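Local atomic coordinates of probable transcriptional regulator, TetR family protein (Rhodococcus sp., PDB entry 3BJB), a protein that probably binds regulatory DNA as a TetR-family transcription factor, regulating transcription. Residues 193-196 with 197-201; 21-24 with 25-29; 114-117 with 118-122; 138-141 with 142-145. All blocks are in the same frame, centred on the assembly; numbering follows the deposited sequence.

Interaction 1: residues 193-196 with 197-201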
ATOM      1  N   ARG B 193     -15.568  -7.765   6.255  1.00 70.85           N
ATOM      2  CA  ARG B 193     -15.496  -9.082   5.626  1.00 71.37           C
ATOM      3  C   ARG B 193     -14.119  -9.722   5.842  1.00 71.07           C
ATOM      4  O   ARG B 193     -14.024 -10.914   6.173  1.00 72.24           O
ATOM      5  CB  ARG B 193     -15.838  -8.938   4.146  1.00 72.54           C
ATOM      6  CG  ARG B 193     -15.331 -10.031   3.240  1.00 74.64           C
ATOM      7  CD  ARG B 193     -16.429 -10.937   2.701  1.00 75.29           C
ATOM      8  NE  ARG B 193     -16.896 -11.838   3.723  1.00 75.92           N
ATOM      9  CZ  ARG B 193     -18.032 -11.680   4.378  1.00 76.58           C
ATOM     10  NH1 ARG B 193     -18.825 -10.650   4.091  1.00 75.79           N
ATOM     11  NH2 ARG B 193     -18.376 -12.571   5.311  1.00 76.81           N
ATOM     12  N   ALA B 194     -13.068  -8.914   5.692  1.00 69.61           N
ATOM     13  CA  ALA B 194     -11.702  -9.326   5.968  1.00 69.01           C
ATOM     14  C   ALA B 194     -11.516  -9.781   7.405  1.00 69.63           C
ATOM     15  O   ALA B 194     -11.041 -10.880   7.639  1.00 70.40           O
ATOM     16  CB  ALA B 194     -10.724  -8.232   5.620  1.00 68.79           C
ATOM     17  N   CYS B 195     -11.923  -8.976   8.374  1.00 69.73           N
ATOM     18  CA  CYS B 195     -11.926  -9.453   9.767  1.00 68.57           C
ATOM     19  C   CYS B 195     -12.543 -10.841   9.962  1.00 68.77           C
ATOM     20  O   CYS B 195     -11.994 -11.674  10.675  1.00 67.95           O
ATOM     21  CB  CYS B 195     -12.616  -8.447  10.674  1.00 66.59           C
ATOM     22  SG  CYS B 195     -11.590  -7.036  10.908  1.00 66.13           S
ATOM     23  N   ASP B 196     -13.685 -11.069   9.325  1.00 70.42           N
ATOM     24  CA  ASP B 196     -14.447 -12.303   9.511  1.00 71.13           C
ATOM     25  C   ASP B 196     -13.717 -13.450   8.850  1.00 70.76           C
ATOM     26  O   ASP B 196     -13.664 -14.588   9.379  1.00 70.33           O
ATOM     27  CB  ASP B 196     -15.823 -12.193   8.860  1.00 73.80           C
ATOM     28  CG  ASP B 196     -16.756 -11.225   9.587  1.00 76.33           C
ATOM     29  OD1 ASP B 196     -16.368 -10.627  10.623  1.00 77.74           O
ATOM     30  OD2 ASP B 196     -17.898 -11.051   9.104  1.00 77.72           O
ATOM     31  N   LEU B 197     -13.161 -13.152   7.680  1.00 68.35           N
ATOM     32  CA  LEU B 197     -12.444 -14.169   6.957  1.00 66.15           C
ATOM     33  C   LEU B 197     -11.109 -14.464   7.637  1.00 65.91           C
ATOM     34  O   LEU B 197     -10.843 -15.635   8.014  1.00 66.13           O
ATOM     35  CB  LEU B 197     -12.317 -13.799   5.476  1.00 64.71           C
ATOM     36  CG  LEU B 197     -13.692 -13.925   4.814  1.00 64.71           C
ATOM     37  CD1 LEU B 197     -13.667 -13.486   3.376  1.00 65.69           C
ATOM     38  CD2 LEU B 197     -14.308 -15.359   4.935  1.00 64.38           C
ATOM     39  N   LEU B 198     -10.302 -13.416   7.839  1.00 63.81           N
ATOM     40  CA  LEU B 198      -8.934 -13.587   8.331  1.00 64.07           C
ATOM     41  C   LEU B 198      -8.832 -14.062   9.754  1.00 65.26           C
ATOM     42  O   LEU B 198      -7.913 -14.810  10.067  1.00 64.41           O
ATOM     43  CB  LEU B 198      -8.077 -12.334   8.165  1.00 62.38           C
ATOM     44  CG  LEU B 198      -7.639 -12.043   6.719  1.00 62.57           C
ATOM     45  CD1 LEU B 198      -7.288 -10.597   6.444  1.00 60.64           C
ATOM     46  CD2 LEU B 198      -6.484 -12.933   6.323  1.00 63.40           C
ATOM     47  N   LEU B 199      -9.773 -13.654  10.607  1.00 66.97           N
ATOM     48  CA  LEU B 199      -9.661 -13.931  12.052  1.00 67.47           C
ATOM     49  C   LEU B 199     -10.560 -15.027  12.623  1.00 68.00           C
ATOM     50  O   LEU B 199     -10.839 -15.022  13.824  1.00 67.56           O
ATOM     51  CB  LEU B 199      -9.849 -12.641  12.863  1.00 66.97           C
ATOM     52  CG  LEU B 199      -9.054 -11.401  12.470  1.00 66.37           C
ATOM     53  CD1 LEU B 199      -9.576 -10.228  13.286  1.00 65.65           C
ATOM     54  CD2 LEU B 199      -7.552 -11.618  12.679  1.00 65.49           C
ATOM     55  N   VAL B 200     -10.983 -15.975  11.785  1.00 69.76           N
ATOM     56  CA  VAL B 200     -11.778 -17.128  12.256  1.00 70.97           C
ATOM     57  C   VAL B 200     -11.223 -17.778  13.506  1.00 71.46           C
ATOM     58  O   VAL B 200     -11.988 -18.104  14.397  1.00 72.58           O
ATOM     59  CB  VAL B 200     -11.930 -18.255  11.209  1.00 71.30           C
ATOM     60  CG1 VAL B 200     -13.251 -18.140  10.498  1.00 71.73           C
ATOM     61  CG2 VAL B 200     -10.737 -18.298  10.235  1.00 71.95           C
ATOM     62  N   ASN B 201      -9.902 -17.947  13.576  1.00 72.06           N
ATOM     63  CA  ASN B 201      -9.268 -18.768  14.625  1.00 72.99           C
ATOM     64  C   ASN B 201      -8.695 -18.003  15.827  1.00 73.05           C
ATOM     65  O   ASN B 201      -7.849 -18.516  16.561  1.00 72.20           O
ATOM     66  CB  ASN B 201      -8.202 -19.667  13.988  1.00 73.12           C
ATOM     67  CG  ASN B 201      -8.751 -20.456  12.805  1.00 73.42           C
ATOM     68  OD1 ASN B 201      -9.683 -21.260  12.954  1.00 73.31           O
ATOM     69  ND2 ASN B 201      -8.186 -20.219  11.621  1.00 73.10           N
TER
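Arg193 and Leu197, one helical turn apart, meet through the CD1 branch of the leucine, which lies in the plane of the guanidinium at its edge, 3.6 Å from Arg193 NE. The same methyl also touches the aliphatic part of the arginine, with Leu197 CD1 3.8 Å from Arg193 CG. With CG set anti to the backbone N (chi1 158°), the arginine starts out beside its own carbonyl, then bends twice, which brings NE over the turn toward the leucine. Beneath these side chains Leu197 N donates to Arg193 O at 2.8 Å. The next bond is straighter: Leu198 N reaches Ala194 O at 2.6 Å with an N-H...O angle of 168°. Leu199 N donates to Cys195 O at 3.0 Å, and Leu199 is the first residue to leave helical backbone angles as helix 184-198 runs out. This helix and helix 157-179 are the last two of the chain, the pair that in TetR-family dimers commonly builds a four-helix interface with its counterpart. Here, Leu197 and Leu198 both pack on Leu198 of the second subunit, and Arg193 and Ala194 on its Leu165. Ala194 and Leu198, with Ala194 CB 4.3 Å from Leu198 CD1, thus lie between the second subunit and helix 157-179 of their own chain. Cys195 and Leu199 belong to the subunit's own core, Cys195 CB lying 4.4 Å from Leu199 CD1. Further out, Leu165, Leu166 and Leu169 of the same chain's helix 157-179 back this apolar side, Tyr100 and Leu103 cover Cys195, and Gln96 NE2 donates to Leu199 O.

Interaction 2: residues 21-24 with 25-29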
ATOM      1  N   ARG B  21      12.244  15.687  24.720  1.00 78.62           N
ATOM      2  CA  ARG B  21      10.861  15.235  24.647  1.00 77.54           C
ATOM      3  C   ARG B  21       9.909  16.337  24.152  1.00 76.32           C
ATOM      4  O   ARG B  21       9.035  16.072  23.328  1.00 75.87           O
ATOM      5  CB  ARG B  21      10.406  14.692  26.011  1.00 77.73           C
ATOM      6  CG  ARG B  21      11.235  13.523  26.555  1.00 78.27           C
ATOM      7  CD  ARG B  21      10.816  12.160  25.995  1.00 78.52           C
ATOM      8  NE  ARG B  21      11.623  11.755  24.838  1.00 78.91           N
ATOM      9  CZ  ARG B  21      11.218  11.788  23.564  1.00 78.74           C
ATOM     10  NH1 ARG B  21       9.999  12.207  23.247  1.00 78.49           N
ATOM     11  NH2 ARG B  21      12.041  11.398  22.597  1.00 78.43           N
ATOM     12  N   ALA B  22      10.081  17.556  24.676  1.00 75.10           N
ATOM     13  CA  ALA B  22       9.332  18.741  24.232  1.00 73.25           C
ATOM     14  C   ALA B  22       9.893  19.225  22.904  1.00 72.12           C
ATOM     15  O   ALA B  22       9.147  19.694  22.038  1.00 72.03           O
ATOM     16  CB  ALA B  22       9.406  19.860  25.278  1.00 73.08           C
ATOM     17  N   ARG B  23      11.217  19.125  22.769  1.00 70.15           N
ATOM     18  CA  ARG B  23      11.892  19.311  21.495  1.00 68.11           C
ATOM     19  C   ARG B  23      11.338  18.297  20.491  1.00 67.60           C
ATOM     20  O   ARG B  23      10.926  18.663  19.387  1.00 67.64           O
ATOM     21  CB  ARG B  23      13.395  19.109  21.667  1.00 67.10           C
ATOM     22  CG  ARG B  23      14.215  19.677  20.540  1.00 66.42           C
ATOM     23  CD  ARG B  23      15.622  19.098  20.498  1.00 65.99           C
ATOM     24  NE  ARG B  23      16.495  19.682  21.510  1.00 65.88           N
ATOM     25  CZ  ARG B  23      17.179  20.815  21.365  1.00 65.75           C
ATOM     26  NH1 ARG B  23      17.104  21.514  20.237  1.00 65.01           N
ATOM     27  NH2 ARG B  23      17.952  21.243  22.364  1.00 65.82           N
ATOM     28  N   HIS B  24      11.311  17.027  20.894  1.00 66.41           N
ATOM     29  CA  HIS B  24      10.786  15.968  20.056  1.00 65.14           C
ATOM     30  C   HIS B  24       9.338  16.224  19.653  1.00 64.40           C
ATOM     31  O   HIS B  24       8.975  16.040  18.475  1.00 64.25           O
ATOM     32  CB  HIS B  24      10.917  14.610  20.733  1.00 65.82           C
ATOM     33  CG  HIS B  24      10.967  13.467  19.771  1.00 66.88           C
ATOM     34  ND1 HIS B  24      12.146  12.844  19.414  1.00 67.20           N
ATOM     35  CD2 HIS B  24       9.985  12.848  19.068  1.00 66.95           C
ATOM     36  CE1 HIS B  24      11.886  11.883  18.541  1.00 67.31           C
ATOM     37  NE2 HIS B  24      10.583  11.867  18.313  1.00 67.02           N
ATOM     38  N   VAL B  25       8.523  16.667  20.608  1.00 62.86           N
ATOM     39  CA  VAL B  25       7.102  16.928  20.344  1.00 62.80           C
ATOM     40  C   VAL B  25       6.848  17.992  19.263  1.00 62.72           C
ATOM     41  O   VAL B  25       6.071  17.734  18.339  1.00 62.22           O
ATOM     42  CB  VAL B  25       6.296  17.250  21.639  1.00 62.81           C
ATOM     43  CG1 VAL B  25       5.067  18.135  21.343  1.00 62.17           C
ATOM     44  CG2 VAL B  25       5.881  15.961  22.344  1.00 62.74           C
ATOM     45  N   ARG B  26       7.491  19.164  19.377  1.00 61.92           N
ATOM     46  CA  ARG B  26       7.301  20.270  18.411  1.00 62.13           C
ATOM     47  C   ARG B  26       7.694  19.908  16.973  1.00 61.65           C
ATOM     48  O   ARG B  26       7.136  20.441  16.000  1.00 60.97           O
ATOM     49  CB  ARG B  26       8.078  21.519  18.839  1.00 62.62           C
ATOM     50  CG  ARG B  26       7.554  22.135  20.097  1.00 63.16           C
ATOM     51  CD  ARG B  26       7.917  23.598  20.228  1.00 63.83           C
ATOM     52  NE  ARG B  26       7.524  24.076  21.562  1.00 64.42           N
ATOM     53  CZ  ARG B  26       8.378  24.389  22.537  1.00 64.33           C
ATOM     54  NH1 ARG B  26       9.691  24.309  22.316  1.00 64.17           N
ATOM     55  NH2 ARG B  26       7.919  24.794  23.723  1.00 63.69           N
HETATM   56  N   MSE B  27       8.681  19.020  16.862  1.00 61.39           N
HETATM   57  CA  MSE B  27       9.152  18.515  15.584  1.00 60.63           C
HETATM   58  C   MSE B  27       8.030  17.768  14.913  1.00 60.42           C
HETATM   59  O   MSE B  27       7.650  18.131  13.809  1.00 59.63           O
HETATM   60  CB  MSE B  27      10.410  17.659  15.761  1.00 60.62           C
HETATM   61  CG  MSE B  27      11.602  18.497  16.234  1.00 60.60           C
HETATM   62 SE   MSE B  27      13.379  17.700  16.033  0.80 60.64          SE
HETATM   63  CE  MSE B  27      13.679  17.158  17.914  1.00 60.61           C
ATOM     64  N   LEU B  28       7.486  16.764  15.615  1.00 60.79           N
ATOM     65  CA  LEU B  28       6.285  16.004  15.206  1.00 60.46           C
ATOM     66  C   LEU B  28       5.066  16.889  14.926  1.00 61.32           C
ATOM     67  O   LEU B  28       4.366  16.718  13.898  1.00 61.17           O
ATOM     68  CB  LEU B  28       5.930  14.971  16.273  1.00 59.85           C
ATOM     69  CG  LEU B  28       6.619  13.595  16.293  1.00 60.58           C
ATOM     70  CD1 LEU B  28       8.004  13.587  15.682  1.00 60.22           C
ATOM     71  CD2 LEU B  28       6.669  13.006  17.705  1.00 60.47           C
ATOM     72  N   GLU B  29       4.835  17.837  15.836  1.00 61.37           N
ATOM     73  CA  GLU B  29       3.760  18.813  15.727  1.00 61.70           C
ATOM     74  C   GLU B  29       3.798  19.460  14.356  1.00 60.69           C
ATOM     75  O   GLU B  29       2.850  19.317  13.553  1.00 60.55           O
ATOM     76  CB  GLU B  29       3.937  19.895  16.787  1.00 64.15           C
ATOM     77  CG  GLU B  29       2.659  20.330  17.497  1.00 66.33           C
ATOM     78  CD  GLU B  29       2.128  19.255  18.424  1.00 67.32           C
ATOM     79  OE1 GLU B  29       1.965  19.543  19.626  1.00 67.34           O
ATOM     80  OE2 GLU B  29       1.891  18.116  17.948  1.00 68.11           O
TER
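The imidazole of His24 has Leu28 at its edge, near the ring plane: Leu28 CD2 lies 3.6 Å from His24 CD2, and Leu28 CD1 approaches the same ring carbon at 4.0 Å. The ring of Phe63 meets the imidazole as well, the two planes turned about 65° apart. A trans chi1 of -155° swings the imidazole beside its own carbonyl carbon, on the side where Leu28 follows one turn later. Cutting this side chain back to an alanine is likely to leave the leucine methyls and Phe63 without the ring they rest against and to open a gap there. One residue back, Arg23 meets Met27, a selenomethionine, through aliphatic atoms, Met27 CE lying 3.7 Å from Arg23 CG. The backbone under these pairs is bonded at the first turn, Val25 N to Arg21 O at 2.8 Å, and more loosely after it: Met27 N to Arg23 O and Leu28 N to His24 O are weak. Helix 22-37 is the first of the chain, and this turn lies against the predicted helix-turn-helix DNA-binding motif: Met27 packs on Ala52, Leu59 and Phe63, Arg23 touches Thr58 of helix 56-62, and Leu28 rests on Phe63.

Interaction 3: residues 114-117 with 118-122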
ATOM      1  N   PRO B 114      -6.910  13.604   4.956  1.00 63.55           N
ATOM      2  CA  PRO B 114      -6.430  12.754   3.890  1.00 62.11           C
ATOM      3  C   PRO B 114      -5.013  13.126   3.618  1.00 61.39           C
ATOM      4  O   PRO B 114      -4.144  12.247   3.467  1.00 63.04           O
ATOM      5  CB  PRO B 114      -7.324  13.132   2.691  1.00 62.91           C
ATOM      6  CG  PRO B 114      -8.518  13.834   3.304  1.00 64.07           C
ATOM      7  CD  PRO B 114      -7.940  14.547   4.474  1.00 63.57           C
ATOM      8  N   ALA B 115      -4.752  14.422   3.596  1.00 60.14           N
ATOM      9  CA  ALA B 115      -3.467  14.884   3.139  1.00 59.43           C
ATOM     10  C   ALA B 115      -2.359  14.344   4.067  1.00 58.64           C
ATOM     11  O   ALA B 115      -1.432  13.679   3.602  1.00 59.02           O
ATOM     12  CB  ALA B 115      -3.463  16.423   2.990  1.00 61.39           C
ATOM     13  N   LEU B 116      -2.515  14.550   5.375  1.00 57.41           N
ATOM     14  CA  LEU B 116      -1.620  13.958   6.406  1.00 55.54           C
ATOM     15  C   LEU B 116      -1.503  12.442   6.367  1.00 53.19           C
ATOM     16  O   LEU B 116      -0.419  11.894   6.431  1.00 52.68           O
ATOM     17  CB  LEU B 116      -2.104  14.344   7.798  1.00 55.04           C
ATOM     18  CG  LEU B 116      -1.372  13.750   8.998  1.00 56.27           C
ATOM     19  CD1 LEU B 116       0.088  14.207   9.031  1.00 54.86           C
ATOM     20  CD2 LEU B 116      -2.126  14.160  10.296  1.00 56.37           C
ATOM     21  N   SER B 117      -2.635  11.771   6.304  1.00 52.71           N
ATOM     22  CA  SER B 117      -2.663  10.313   6.169  1.00 52.99           C
ATOM     23  C   SER B 117      -1.920   9.767   4.958  1.00 54.64           C
ATOM     24  O   SER B 117      -1.136   8.822   5.068  1.00 54.73           O
ATOM     25  CB  SER B 117      -4.112   9.847   6.157  1.00 52.82           C
ATOM     26  OG  SER B 117      -4.661  10.154   7.440  1.00 53.00           O
ATOM     27  N   THR B 118      -2.141  10.388   3.809  1.00 55.10           N
ATOM     28  CA  THR B 118      -1.398  10.067   2.631  1.00 56.50           C
ATOM     29  C   THR B 118       0.095  10.184   2.874  1.00 58.97           C
ATOM     30  O   THR B 118       0.851   9.262   2.520  1.00 63.35           O
ATOM     31  CB  THR B 118      -1.826  11.011   1.543  1.00 58.35           C
ATOM     32  OG1 THR B 118      -3.249  10.912   1.393  1.00 59.59           O
ATOM     33  CG2 THR B 118      -1.139  10.727   0.267  1.00 57.39           C
ATOM     34  N   ALA B 119       0.573  11.261   3.488  1.00 57.95           N
ATOM     35  CA  ALA B 119       2.007  11.314   3.763  1.00 58.57           C
ATOM     36  C   ALA B 119       2.510  10.209   4.712  1.00 60.89           C
ATOM     37  O   ALA B 119       3.669   9.787   4.606  1.00 61.02           O
ATOM     38  CB  ALA B 119       2.400  12.669   4.289  1.00 59.95           C
HETATM   39  N   MSE B 120       1.670   9.742   5.635  1.00 61.68           N
HETATM   40  CA  MSE B 120       2.144   8.745   6.573  1.00 67.01           C
HETATM   41  C   MSE B 120       2.144   7.376   5.952  1.00 65.84           C
HETATM   42  O   MSE B 120       3.076   6.613   6.137  1.00 66.30           O
HETATM   43  CB  MSE B 120       1.320   8.725   7.847  1.00 67.97           C
HETATM   44  CG  MSE B 120       1.288  10.046   8.616  1.00 70.30           C
HETATM   45 SE   MSE B 120       0.257   9.891  10.294  1.00 74.75          SE
HETATM   46  CE  MSE B 120      -1.522   9.525   9.579  1.00 70.64           C
ATOM     47  N   ILE B 121       1.065   7.065   5.250  1.00 66.17           N
ATOM     48  CA  ILE B 121       0.916   5.849   4.495  1.00 66.60           C
ATOM     49  C   ILE B 121       2.017   5.756   3.401  1.00 67.39           C
ATOM     50  O   ILE B 121       2.725   4.740   3.297  1.00 66.00           O
ATOM     51  CB  ILE B 121      -0.494   5.795   3.852  1.00 67.89           C
ATOM     52  CG1 ILE B 121      -1.611   5.984   4.904  1.00 67.71           C
ATOM     53  CG2 ILE B 121      -0.679   4.558   2.952  1.00 68.08           C
ATOM     54  CD1 ILE B 121      -1.959   4.774   5.718  1.00 68.92           C
ATOM     55  N   GLN B 122       2.197   6.795   2.592  1.00 67.14           N
ATOM     56  CA  GLN B 122       3.198   6.638   1.539  1.00 68.64           C
ATOM     57  C   GLN B 122       4.533   6.433   2.136  1.00 69.12           C
ATOM     58  O   GLN B 122       5.278   5.593   1.666  1.00 72.35           O
ATOM     59  CB  GLN B 122       3.244   7.774   0.554  1.00 68.83           C
ATOM     60  CG  GLN B 122       2.114   7.698  -0.388  1.00 71.16           C
ATOM     61  CD  GLN B 122       2.017   8.939  -1.264  1.00 73.57           C
ATOM     62  OE1 GLN B 122       3.039   9.605  -1.565  1.00 73.17           O
ATOM     63  NE2 GLN B 122       0.783   9.258  -1.691  1.00 72.85           N
TER
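Thr118 reaches back one turn to Pro114 in the first turn of helix 114-126, which belongs to the all-helical C-terminal part of this TetR-type fold and also touches helix 22-37. Its hydroxyl sits beside the backbone N (chi1 -56°), close enough for both groups to grip one carbonyl: OG1 donates to Pro114 O at 2.6 Å from above the carbonyl plane, while Thr118 N, 2.8 Å from Pro114 O, comes almost in line with the C=O bond. The hydroxyl's need for a partner is thus met inside the helix, and the threonine side chain also packs on Leu178 of helix 157-179. A valine in its place would probably leave Pro114 O with a single donor from this turn and set an apolar methyl against the oxygen. On another side of the helix the selenomethionine Met120 bends at its third torsion (chi3 -64°), and its methyl folds back over the preceding turn, Met120 CE lying 3.7 Å from Ser117 CA and 4.3 Å from Leu116 CG. Ser117 turns its hydroxyl toward the start of the helix, where OG is bonded to Leu110 O and Arg113 O. Leu116 packs on Ile32, Ala35 and Thr36 of helix 22-37, and Met120 on Val73, Met74 and Gln77 of helix 66-86. Within the turn, Met120 N donates to Leu116 O at 3.1 Å, and Met120 CG brushes the same Leu116 O at 3.3 Å.

Interaction 4: residues 138-141 with 142-145; sequences VDRA and FRQI
Arg140 and Arg143 meet in a local contact along helix 134-150, Arg140 exposed and Arg143 touching Leu160 of helix 157-179, while Val138, Ala141, Phe142 and Ile145 of the same two turns face helices 66-86 and 157-179. The guanidinium of Arg143 folds back along the helix and lies flat over the backbone of the preceding turn, with Arg140 CA under one face, 4.1 Å from Arg143 CZ. Its third torsion makes the bend (chi3 60°), returning a chain that is otherwise nearly extended. Arg140 leaves in another direction, and the two guanidinium planes stand 84° apart; the meeting is between aliphatic carbon and one charged group, Arg140 CG lying 4.0 Å from Arg143 NH1. Underneath, the helical bonds run from Phe142 N to Val138 O at 2.9 Å, from Arg143 N to Asp139 O at 2.9 Å and from Gln144 N to Arg140 O at 3.0 Å; that from Ile145 N to Ala141 O is weak. Val138, Ala141 and Ile145 pack on Ile78 of helix 66-86. Phe142 turns toward helix 157-179, where its ring meets that of Trp170 and its side chain touches Val167. Asp139 makes a long, weak ion pair with Arg181 of the second subunit. The charged ends of the arginine pair keep apart, Arg140 NE lying 5.9 Å from Arg143 NH2, and Lys137 NZ is close to Arg140 NH2; the helix probably carries excess positive charge on this side, and the divergent paths of the two arginines may lessen their mutual repulsion.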
ATOM      1  N   VAL B 138       5.782   0.391  13.788  1.00 64.38           N
ATOM      2  CA  VAL B 138       4.379   0.672  13.507  1.00 64.43           C
ATOM      3  C   VAL B 138       3.548  -0.604  13.429  1.00 64.33           C
ATOM      4  O   VAL B 138       2.436  -0.653  13.948  1.00 64.72           O
ATOM      5  CB  VAL B 138       4.128   1.579  12.252  1.00 65.05           C
ATOM      6  CG1 VAL B 138       5.211   2.656  12.111  1.00 63.40           C
ATOM      7  CG2 VAL B 138       3.925   0.741  10.945  1.00 64.73           C
ATOM      8  N   ASP B 139       4.097  -1.633  12.796  1.00 64.01           N
ATOM      9  CA  ASP B 139       3.464  -2.945  12.770  1.00 64.10           C
ATOM     10  C   ASP B 139       3.237  -3.426  14.199  1.00 62.42           C
ATOM     11  O   ASP B 139       2.161  -3.911  14.517  1.00 60.04           O
ATOM     12  CB  ASP B 139       4.345  -3.965  12.048  1.00 66.03           C
ATOM     13  CG  ASP B 139       5.015  -3.390  10.819  1.00 67.79           C
ATOM     14  OD1 ASP B 139       4.436  -2.446  10.187  1.00 69.31           O
ATOM     15  OD2 ASP B 139       6.139  -3.874  10.513  1.00 67.44           O
ATOM     16  N   ARG B 140       4.261  -3.262  15.033  1.00 61.28           N
ATOM     17  CA  ARG B 140       4.242  -3.693  16.422  1.00 62.24           C
ATOM     18  C   ARG B 140       3.208  -2.921  17.239  1.00 62.05           C
ATOM     19  O   ARG B 140       2.404  -3.522  17.975  1.00 60.56           O
ATOM     20  CB  ARG B 140       5.631  -3.545  17.058  1.00 61.91           C
ATOM     21  CG  ARG B 140       6.675  -4.578  16.625  1.00 62.50           C
ATOM     22  CD  ARG B 140       7.932  -4.554  17.571  1.00 63.32           C
ATOM     23  NE  ARG B 140       8.633  -3.264  17.479  1.00 64.14           N
ATOM     24  CZ  ARG B 140       9.484  -2.762  18.370  1.00 63.98           C
ATOM     25  NH1 ARG B 140       9.818  -3.435  19.478  1.00 65.77           N
ATOM     26  NH2 ARG B 140      10.027  -1.575  18.135  1.00 63.22           N
ATOM     27  N   ALA B 141       3.211  -1.596  17.090  1.00 62.32           N
ATOM     28  CA  ALA B 141       2.339  -0.747  17.896  1.00 62.20           C
ATOM     29  C   ALA B 141       0.929  -1.079  17.524  1.00 62.03           C
ATOM     30  O   ALA B 141       0.059  -1.145  18.372  1.00 62.01           O
ATOM     31  CB  ALA B 141       2.617   0.721  17.662  1.00 61.97           C
ATOM     32  N   PHE B 142       0.734  -1.345  16.246  1.00 63.02           N
ATOM     33  CA  PHE B 142      -0.580  -1.608  15.735  1.00 64.18           C
ATOM     34  C   PHE B 142      -1.082  -2.927  16.256  1.00 63.10           C
ATOM     35  O   PHE B 142      -2.004  -2.987  17.065  1.00 64.10           O
ATOM     36  CB  PHE B 142      -0.563  -1.582  14.218  1.00 68.04           C
ATOM     37  CG  PHE B 142      -1.796  -1.025  13.652  1.00 69.71           C
ATOM     38  CD1 PHE B 142      -2.320  -1.518  12.472  1.00 71.07           C
ATOM     39  CD2 PHE B 142      -2.484  -0.031  14.340  1.00 71.08           C
ATOM     40  CE1 PHE B 142      -3.532  -1.006  11.949  1.00 73.24           C
ATOM     41  CE2 PHE B 142      -3.707   0.501  13.852  1.00 72.42           C
ATOM     42  CZ  PHE B 142      -4.233   0.024  12.645  1.00 72.42           C
ATOM     43  N   ARG B 143      -0.435  -3.982  15.811  1.00 60.94           N
ATOM     44  CA  ARG B 143      -0.615  -5.291  16.341  1.00 59.88           C
ATOM     45  C   ARG B 143      -0.974  -5.333  17.855  1.00 60.56           C
ATOM     46  O   ARG B 143      -1.840  -6.128  18.249  1.00 60.83           O
ATOM     47  CB  ARG B 143       0.658  -6.066  16.052  1.00 60.03           C
ATOM     48  CG  ARG B 143       0.575  -7.566  16.126  1.00 59.82           C
ATOM     49  CD  ARG B 143       1.974  -8.094  16.273  1.00 60.16           C
ATOM     50  NE  ARG B 143       2.554  -7.547  17.500  1.00 61.32           N
ATOM     51  CZ  ARG B 143       3.854  -7.539  17.789  1.00 62.12           C
ATOM     52  NH1 ARG B 143       4.749  -8.040  16.926  1.00 61.79           N
ATOM     53  NH2 ARG B 143       4.265  -7.006  18.940  1.00 62.59           N
ATOM     54  N   GLN B 144      -0.322  -4.516  18.698  1.00 59.43           N
ATOM     55  CA  GLN B 144      -0.649  -4.492  20.143  1.00 58.03           C
ATOM     56  C   GLN B 144      -1.953  -3.786  20.522  1.00 57.34           C
ATOM     57  O   GLN B 144      -2.481  -4.013  21.604  1.00 57.00           O
ATOM     58  CB  GLN B 144       0.475  -3.887  20.987  1.00 58.37           C
ATOM     59  CG  GLN B 144       1.496  -4.878  21.448  1.00 59.63           C
ATOM     60  CD  GLN B 144       0.953  -5.885  22.452  1.00 60.61           C
ATOM     61  OE1 GLN B 144       1.610  -6.881  22.736  1.00 61.48           O
ATOM     62  NE2 GLN B 144      -0.235  -5.629  23.004  1.00 60.90           N
ATOM     63  N   ILE B 145      -2.444  -2.892  19.674  1.00 57.35           N
ATOM     64  CA  ILE B 145      -3.707  -2.234  19.963  1.00 58.03           C
ATOM     65  C   ILE B 145      -4.846  -3.198  19.729  1.00 59.41           C
ATOM     66  O   ILE B 145      -5.847  -3.181  20.457  1.00 59.92           O
ATOM     67  CB  ILE B 145      -3.909  -0.982  19.118  1.00 58.09           C
ATOM     68  CG1 ILE B 145      -2.895   0.086  19.532  1.00 57.44           C
ATOM     69  CG2 ILE B 145      -5.375  -0.453  19.245  1.00 57.01           C
ATOM     70  CD1 ILE B 145      -2.927   1.306  18.649  1.00 57.31           C
TER

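From the N terminus the order is interaction 2, interaction 3, interaction 4 and interaction 1. Each joins neighbouring turns of one helix, so none closes a long loop, and the four stand in series without nesting or crossing. Interaction 2 belongs to the predicted DNA-binding end; interaction 3 lies on a helix that packs against that same first helix. The nearest atoms of interactions 2 and 3 are about 7 Å apart. Helix 134-150, with interaction 4, follows helix 114-126 in the chain, yet interactions 3 and 4 lie on opposite sides of the chain's centre. Interaction 1, about 38 Å from interaction 2 between centres, ends the last helix at the dimer interface. Helix 157-179 touches interactions 1, 3 and 4, linking them.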